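Local coordinates for protein cysteine desulfurase (Fervidobacterium islandicum, PDB 6A6E) that probably removes the sulfur of cysteine, leaving alanine, as the pyridoxal-phosphate-dependent desulfurase (SufS) of a Suf system, at residues 193-198 and 207-212; 129-134 and 184-189; 152-155 and 161-164. All coordinates share one frame; numbering follows the deposited sequence.

Contact 1: 193-198 and 207-212; sequences MPIELI and LIVDGA. With PLP (pyridoxal-5'-phosphate), chain E.
Both oxygens of the Asp-210 carboxylate are engaged at the end of strand 206-210. OD1 of Asp-210 accepts from the backbone N of Ala-212 at 3.1 Å, with a nearly straight N-H...O angle of 167°, which makes an Asx turn; OD2 of Asp-210 lies 2.5 Å from N1 of the pyridine ring of pyridoxal-5'-phosphate. The same turn sets CB of Ala-212 against the cofactor ring, 3.4 Å from both C3 and C4 of PLP. Behind this polar end the contact is purely apolar. Ile-195 and Val-209 meet tip to tip, CD1 of Ile-195 standing 4.1 Å from CG1 of Val-209, while CG2 of Ile-195 meets CG2 of Val-209 at 4.2 Å. One helical turn on, Ile-198 crosses Leu-207 at about a right angle, with CG2 of Ile-198 4.1 Å from CD1 of Leu-207. Chi1 177° puts CG of Leu-207 anti to the backbone N, and chi2 61° turns CD1 to that methyl. Pro-194, at the N-cap, starts helix 195-201, whose Ile-195 and Ile-198 face the strand. This helix links parallel strands 179-183 and 206-210 in a beta-alpha-beta unit, and an aspartate facing the pyridine nitrogen at the strand end is characteristic of fold type I PLP enzymes.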
# COMPACT_ATOMS: atom_id res chain seq x y z
N MET A 193 8.09 12.59 -23.00
CA MET A 193 7.95 14.02 -22.97
C MET A 193 9.30 14.74 -22.78
O MET A 193 10.21 14.23 -22.12
CB MET A 193 6.97 14.47 -21.88
CG MET A 193 5.53 13.98 -22.06
SD MET A 193 4.78 14.45 -23.67
CE MET A 193 3.22 13.55 -23.68
N PRO A 194 9.40 15.96 -23.31
CA PRO A 194 10.58 16.78 -23.21
C PRO A 194 10.60 17.45 -21.84
O PRO A 194 10.36 18.65 -21.68
CB PRO A 194 10.40 17.77 -24.39
CG PRO A 194 8.93 18.02 -24.39
CD PRO A 194 8.34 16.62 -24.11
N ILE A 195 10.93 16.67 -20.81
CA ILE A 195 10.91 17.18 -19.44
C ILE A 195 11.80 18.42 -19.17
O ILE A 195 11.34 19.39 -18.51
CB ILE A 195 11.32 16.08 -18.44
CG1 ILE A 195 10.29 14.96 -18.48
CG2 ILE A 195 11.42 16.66 -17.04
CD1 ILE A 195 10.72 13.72 -17.71
N GLU A 196 13.02 18.42 -19.68
CA GLU A 196 13.92 19.61 -19.51
C GLU A 196 13.40 20.87 -20.18
O GLU A 196 13.44 21.96 -19.61
CB GLU A 196 15.33 19.27 -19.95
CG GLU A 196 15.93 18.27 -18.97
CD GLU A 196 17.41 17.99 -19.16
OE1 GLU A 196 18.17 18.92 -19.42
OE2 GLU A 196 17.83 16.83 -18.97
N LEU A 197 12.81 20.72 -21.36
CA LEU A 197 12.19 21.87 -22.03
C LEU A 197 11.05 22.38 -21.16
O LEU A 197 10.89 23.59 -20.95
CB LEU A 197 11.71 21.47 -23.41
CG LEU A 197 10.84 22.51 -24.11
CD1 LEU A 197 11.62 23.79 -24.45
CD2 LEU A 197 10.22 21.87 -25.34
N ILE A 198 10.27 21.46 -20.57
CA ILE A 198 9.21 21.91 -19.66
C ILE A 198 9.77 22.57 -18.43
O ILE A 198 9.27 23.62 -17.99
CB ILE A 198 8.22 20.74 -19.32
CG1 ILE A 198 7.52 20.32 -20.60
CG2 ILE A 198 7.19 21.16 -18.25
CD1 ILE A 198 6.90 18.97 -20.51
N LEU A 207 7.38 21.61 -10.29
CA LEU A 207 7.27 20.61 -11.35
C LEU A 207 7.24 19.13 -10.83
O LEU A 207 8.22 18.59 -10.27
CB LEU A 207 8.39 20.81 -12.37
CG LEU A 207 8.47 19.80 -13.53
CD1 LEU A 207 7.25 19.74 -14.43
CD2 LEU A 207 9.70 20.14 -14.35
N ILE A 208 6.11 18.47 -11.15
CA ILE A 208 5.88 17.07 -10.87
C ILE A 208 5.87 16.27 -12.16
O ILE A 208 5.19 16.63 -13.17
CB ILE A 208 4.50 16.90 -10.17
CG1 ILE A 208 4.43 17.76 -8.94
CG2 ILE A 208 4.24 15.39 -9.86
CD1 ILE A 208 3.03 18.03 -8.46
N VAL A 209 6.57 15.13 -12.15
CA VAL A 209 6.52 14.22 -13.24
C VAL A 209 5.93 12.89 -12.80
O VAL A 209 6.37 12.32 -11.81
CB VAL A 209 7.93 14.02 -13.85
CG1 VAL A 209 7.96 12.89 -14.82
CG2 VAL A 209 8.37 15.31 -14.57
N ASP A 210 4.90 12.46 -13.54
CA ASP A 210 4.37 11.14 -13.49
C ASP A 210 5.21 10.23 -14.33
O ASP A 210 5.07 10.17 -15.55
CB ASP A 210 2.86 11.15 -13.89
CG ASP A 210 2.23 9.73 -13.99
OD1 ASP A 210 2.94 8.77 -13.72
OD2 ASP A 210 1.03 9.60 -14.40
N GLY A 211 6.01 9.44 -13.62
CA GLY A 211 7.02 8.60 -14.18
C GLY A 211 6.62 7.16 -14.38
O GLY A 211 7.50 6.32 -14.70
N ALA A 212 5.33 6.83 -14.22
CA ALA A 212 4.95 5.37 -14.12
C ALA A 212 5.38 4.55 -15.32
O ALA A 212 5.76 3.37 -15.17
CB ALA A 212 3.44 5.19 -13.88
N1 PLP E . 0.32 7.20 -14.88
C2 PLP E . 0.74 6.52 -15.91
C2A PLP E . 1.26 7.21 -17.13
C3 PLP E . 0.65 5.06 -15.83
O3 PLP E . 1.04 4.36 -16.88
C4 PLP E . 0.17 4.41 -14.62
C4A PLP E . 0.13 2.97 -14.43
C5 PLP E . -0.32 5.28 -13.54
C6 PLP E . -0.20 6.62 -13.76
C5A PLP E . -0.93 4.73 -12.25
O4P PLP E . -0.24 3.72 -11.52
P PLP E . -0.84 2.84 -10.30
O1P PLP E . -1.13 3.73 -9.17
O2P PLP E . -2.00 2.15 -10.96
O3P PLP E . 0.34 1.95 -10.03

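Contact 2: 129-134 and 184-189. With PLP (pyridoxal-5'-phosphate), chain E.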
# COMPACT_ATOMS: atom_id res chain seq x y z
N SER A 129 -1.30 18.14 -18.75
CA SER A 129 -1.47 17.96 -20.16
C SER A 129 -2.77 17.21 -20.49
O SER A 129 -3.33 16.52 -19.64
CB SER A 129 -0.27 17.24 -20.74
OG SER A 129 -0.55 15.88 -20.89
N GLN A 130 -3.23 17.34 -21.74
CA GLN A 130 -4.41 16.65 -22.20
C GLN A 130 -4.25 15.13 -22.27
O GLN A 130 -5.24 14.41 -22.35
CB GLN A 130 -4.87 17.17 -23.59
CG GLN A 130 -5.66 18.44 -23.49
CD GLN A 130 -6.30 18.94 -24.81
OE1 GLN A 130 -5.84 18.66 -25.91
NE2 GLN A 130 -7.38 19.71 -24.65
N VAL A 131 -3.03 14.63 -22.30
CA VAL A 131 -2.87 13.20 -22.42
C VAL A 131 -2.66 12.50 -21.06
O VAL A 131 -2.31 11.30 -21.02
CB VAL A 131 -1.70 12.87 -23.38
CG1 VAL A 131 -1.79 13.74 -24.63
CG2 VAL A 131 -0.36 13.09 -22.74
N GLU A 132 -2.85 13.19 -19.94
CA GLU A 132 -2.61 12.54 -18.60
C GLU A 132 -3.55 11.34 -18.34
O GLU A 132 -4.72 11.32 -18.72
CB GLU A 132 -2.74 13.51 -17.47
CG GLU A 132 -1.82 14.71 -17.54
CD GLU A 132 -0.37 14.30 -17.69
OE1 GLU A 132 0.39 14.94 -18.49
OE2 GLU A 132 0.03 13.33 -16.97
N HIS A 133 -2.96 10.34 -17.75
CA HIS A 133 -3.63 9.28 -17.04
C HIS A 133 -4.53 9.87 -15.94
O HIS A 133 -4.25 10.93 -15.38
CB HIS A 133 -2.55 8.32 -16.53
CG HIS A 133 -3.08 7.05 -15.90
ND1 HIS A 133 -3.73 7.03 -14.68
CD2 HIS A 133 -2.95 5.76 -16.28
CE1 HIS A 133 -4.05 5.79 -14.37
NE2 HIS A 133 -3.60 5.00 -15.33
N HIS A 134 -5.67 9.21 -15.68
CA HIS A 134 -6.60 9.64 -14.62
C HIS A 134 -5.89 9.93 -13.30
O HIS A 134 -6.29 10.82 -12.58
CB HIS A 134 -7.72 8.60 -14.41
CG HIS A 134 -8.67 8.55 -15.56
ND1 HIS A 134 -9.51 7.48 -15.82
CD2 HIS A 134 -8.83 9.41 -16.60
CE1 HIS A 134 -10.18 7.70 -16.93
NE2 HIS A 134 -9.77 8.86 -17.44
N GLY A 184 5.80 11.72 -17.75
CA GLY A 184 7.11 11.53 -18.32
C GLY A 184 6.99 10.76 -19.63
O GLY A 184 7.89 10.83 -20.49
N GLN A 185 5.91 9.98 -19.77
CA GLN A 185 5.61 9.25 -21.01
C GLN A 185 4.18 8.75 -20.97
O GLN A 185 3.78 8.13 -19.96
CB GLN A 185 6.53 8.03 -21.15
CG GLN A 185 6.22 7.14 -22.35
CD GLN A 185 7.06 5.88 -22.40
OE1 GLN A 185 7.70 5.54 -21.42
NE2 GLN A 185 7.09 5.21 -23.52
N SER A 186 3.42 8.99 -22.05
CA SER A 186 2.01 8.62 -22.13
C SER A 186 1.88 7.12 -22.23
O SER A 186 2.62 6.46 -22.97
CB SER A 186 1.30 9.32 -23.29
OG SER A 186 -0.00 8.77 -23.55
N ASN A 187 0.92 6.62 -21.46
CA ASN A 187 0.52 5.22 -21.47
C ASN A 187 -0.38 4.88 -22.67
O ASN A 187 -0.75 3.73 -22.80
CB ASN A 187 -0.23 4.84 -20.17
CG ASN A 187 -1.60 5.46 -20.08
OD1 ASN A 187 -1.74 6.65 -20.29
ND2 ASN A 187 -2.62 4.66 -19.73
N VAL A 188 -0.73 5.88 -23.50
CA VAL A 188 -1.55 5.70 -24.72
C VAL A 188 -0.82 6.08 -26.03
O VAL A 188 -0.75 5.28 -26.96
CB VAL A 188 -2.83 6.54 -24.63
CG1 VAL A 188 -3.64 6.41 -25.92
CG2 VAL A 188 -3.69 6.04 -23.46
N THR A 189 -0.21 7.25 -26.06
CA THR A 189 0.55 7.66 -27.24
C THR A 189 1.93 7.11 -27.31
O THR A 189 2.52 7.08 -28.39
CB THR A 189 0.63 9.16 -27.38
OG1 THR A 189 1.54 9.71 -26.39
CG2 THR A 189 -0.71 9.78 -27.27
N1 PLP E . 0.32 7.20 -14.88
C2 PLP E . 0.74 6.52 -15.91
C2A PLP E . 1.26 7.21 -17.13
C3 PLP E . 0.65 5.06 -15.83
O3 PLP E . 1.04 4.36 -16.88
C4 PLP E . 0.17 4.41 -14.62
C4A PLP E . 0.13 2.97 -14.43
C5 PLP E . -0.32 5.28 -13.54
C6 PLP E . -0.20 6.62 -13.76
C5A PLP E . -0.93 4.73 -12.25
O4P PLP E . -0.24 3.72 -11.52
P PLP E . -0.84 2.84 -10.30
O1P PLP E . -1.13 3.73 -9.17
O2P PLP E . -2.00 2.15 -10.96
O3P PLP E . 0.34 1.95 -10.03
O HOH W 1 -1.55 8.92 -21.40
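Val-131, Ser-186 and Asn-187 are joined through a single water. It donates to O of Val-131 and to OD1 of Asn-187, both short at 2.5 Å, and it also bonds OG of Ser-186 at 2.7 Å, so three protein oxygens hold it between the loops. The Ser-186 hydroxyl further accepts from N of Val-188 at 3.0 Å and N of Thr-189 at 2.9 Å. These two bonds form an ST turn and an ST motif that curl loop 184-189 round one oxygen. Both loops follow parallel strands, 125-129 and 179-183, and contribute His-133, Gln-185 and Asn-187 to the cofactor pocket at the sheet's carboxyl-terminal edge, where fold type I enzymes bind PLP. His-133 lays its imidazole over the pyridine: C6 of PLP sits 3.6 Å above the ring plane of His-133, over its centre, and CB of Ala-212 approaches the cofactor from the opposite face. ND1 of His-133 accepts from N of Ala-135, which helps to set the ring's rotation. Near the imidazole plane, ND2 of Asn-187 comes to the ring edge, 3.6 Å from CD2 of His-133, the amide and ring planes being 53° apart. That ND2 bonds O of His-375 and a citrate probably from the crystallisation liquor, while CB of Asn-187 is 3.6 Å from O3 of PLP. Farther from the cofactor, CG2 of Val-131 packs on CB of Ser-186 at 4.2 Å.

Contact 3: 152-155 and 161-164; sequences AYIT and VITN
Ile-162 has the largest buried area in this contact, and two of its branches touch the end of strand 150-154 in different ways. Its CG2 meets the side chain of Ile-154, methyl to methyl, with CG2 of Ile-162 3.9 Å from CG2 of Ile-154; the two side chains cross at about a right angle. The other branch goes to the backbone. CD1 of Ile-162 is bent back from the extended form (chi2 -78°), which lays it over two successive carbonyls, 3.8 Å from O of Ile-154 and 3.7 Å from O of Thr-155. Thr-155 takes part through its main chain, since its CB points away from segment 161-164. What polar linkage there is runs through a water, which donates to O of Thr-155 at 3.0 Å and to O of Val-161 at 2.7 Å, and accepts from N of Thr-163 at 3.1 Å. O of Thr-155 also accepts from OG of Ser-166, and OG1 of Thr-163, the N-cap residue, accepts from N of Ser-166; both sides of the contact thus converge on the first turn of helix 164-173. Ile-154 packs against that helix on Ser-166 and Thr-170, and Ile-162 packs on Ile-167. The geometry is that of the connection opening a beta-alpha-beta crossover: strand 150-154, a short water-bridged loop, helix 164-173, then a return to parallel strand 179-183, beyond the intervening strand 125-129.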
# COMPACT_ATOMS: atom_id res chain seq x y z
N ALA A 152 -5.50 23.96 -15.82
CA ALA A 152 -5.32 24.34 -17.25
C ALA A 152 -4.55 23.25 -17.92
O ALA A 152 -3.86 22.47 -17.23
CB ALA A 152 -4.56 25.64 -17.35
N TYR A 153 -4.68 23.14 -19.23
CA TYR A 153 -4.06 22.04 -19.97
C TYR A 153 -3.12 22.49 -21.08
O TYR A 153 -3.43 23.43 -21.76
CB TYR A 153 -5.14 21.20 -20.64
CG TYR A 153 -6.00 20.46 -19.66
CD1 TYR A 153 -7.07 21.08 -19.03
CD2 TYR A 153 -5.75 19.13 -19.39
CE1 TYR A 153 -7.88 20.40 -18.14
CE2 TYR A 153 -6.55 18.44 -18.51
CZ TYR A 153 -7.61 19.06 -17.88
OH TYR A 153 -8.42 18.33 -17.01
N ILE A 154 -2.00 21.80 -21.27
CA ILE A 154 -1.22 21.86 -22.50
C ILE A 154 -1.94 21.00 -23.52
O ILE A 154 -2.22 19.81 -23.23
CB ILE A 154 0.17 21.30 -22.26
CG1 ILE A 154 0.90 22.11 -21.17
CG2 ILE A 154 0.94 21.24 -23.56
CD1 ILE A 154 2.13 21.41 -20.67
N THR A 155 -2.28 21.55 -24.69
CA THR A 155 -3.15 20.81 -25.63
C THR A 155 -2.35 19.87 -26.51
O THR A 155 -1.18 20.10 -26.78
CB THR A 155 -3.95 21.75 -26.53
OG1 THR A 155 -3.03 22.56 -27.20
CG2 THR A 155 -4.80 22.66 -25.72
N VAL A 161 -0.33 14.10 -29.84
CA VAL A 161 1.08 14.49 -29.63
C VAL A 161 1.11 15.81 -28.91
O VAL A 161 0.31 16.72 -29.21
CB VAL A 161 1.87 14.59 -30.99
CG1 VAL A 161 3.33 14.99 -30.77
CG2 VAL A 161 1.87 13.26 -31.64
N ILE A 162 1.99 15.90 -27.91
CA ILE A 162 2.29 17.18 -27.26
C ILE A 162 3.58 17.72 -27.94
O ILE A 162 4.66 17.19 -27.72
CB ILE A 162 2.56 17.02 -25.75
CG1 ILE A 162 1.36 16.42 -25.05
CG2 ILE A 162 3.01 18.35 -25.13
CD1 ILE A 162 0.25 17.38 -24.79
N THR A 163 3.45 18.72 -28.81
CA THR A 163 4.59 19.25 -29.56
C THR A 163 5.32 20.26 -28.72
O THR A 163 4.74 20.85 -27.81
CB THR A 163 4.14 19.92 -30.90
OG1 THR A 163 3.32 21.05 -30.61
CG2 THR A 163 3.39 18.93 -31.73
N ASN A 164 6.61 20.44 -29.00
CA ASN A 164 7.40 21.53 -28.39
C ASN A 164 6.75 22.87 -28.56
O ASN A 164 6.73 23.69 -27.61
CB ASN A 164 8.82 21.58 -28.99
CG ASN A 164 9.70 20.50 -28.49
OD1 ASN A 164 9.25 19.62 -27.73
ND2 ASN A 164 10.99 20.55 -28.85
O HOH W 2 0.45 19.39 -29.20

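The three contacts lie close together, centres 10 to 12 Å apart, on one mixed sheet, in which strands 206-210, 179-183, 125-129 and 150-154 are parallel neighbours in that order. Along the chain, contact 3 falls between the two segments of contact 2, and contact 1 follows both. Contacts 1 and 2 meet at Gly-184, whose N and O pair with O of Asp-210 and N of Met-193; contacts 2 and 3 meet where N of Gln-130 approaches O of Ile-154. CE of Met-193 reaches both Val-131 and Ile-162, tying all three together. Contacts 1 and 2 both touch the cofactor and form part of its pocket, whereas contact 3 lies farther out, at the sheet's outermost strand 150-154.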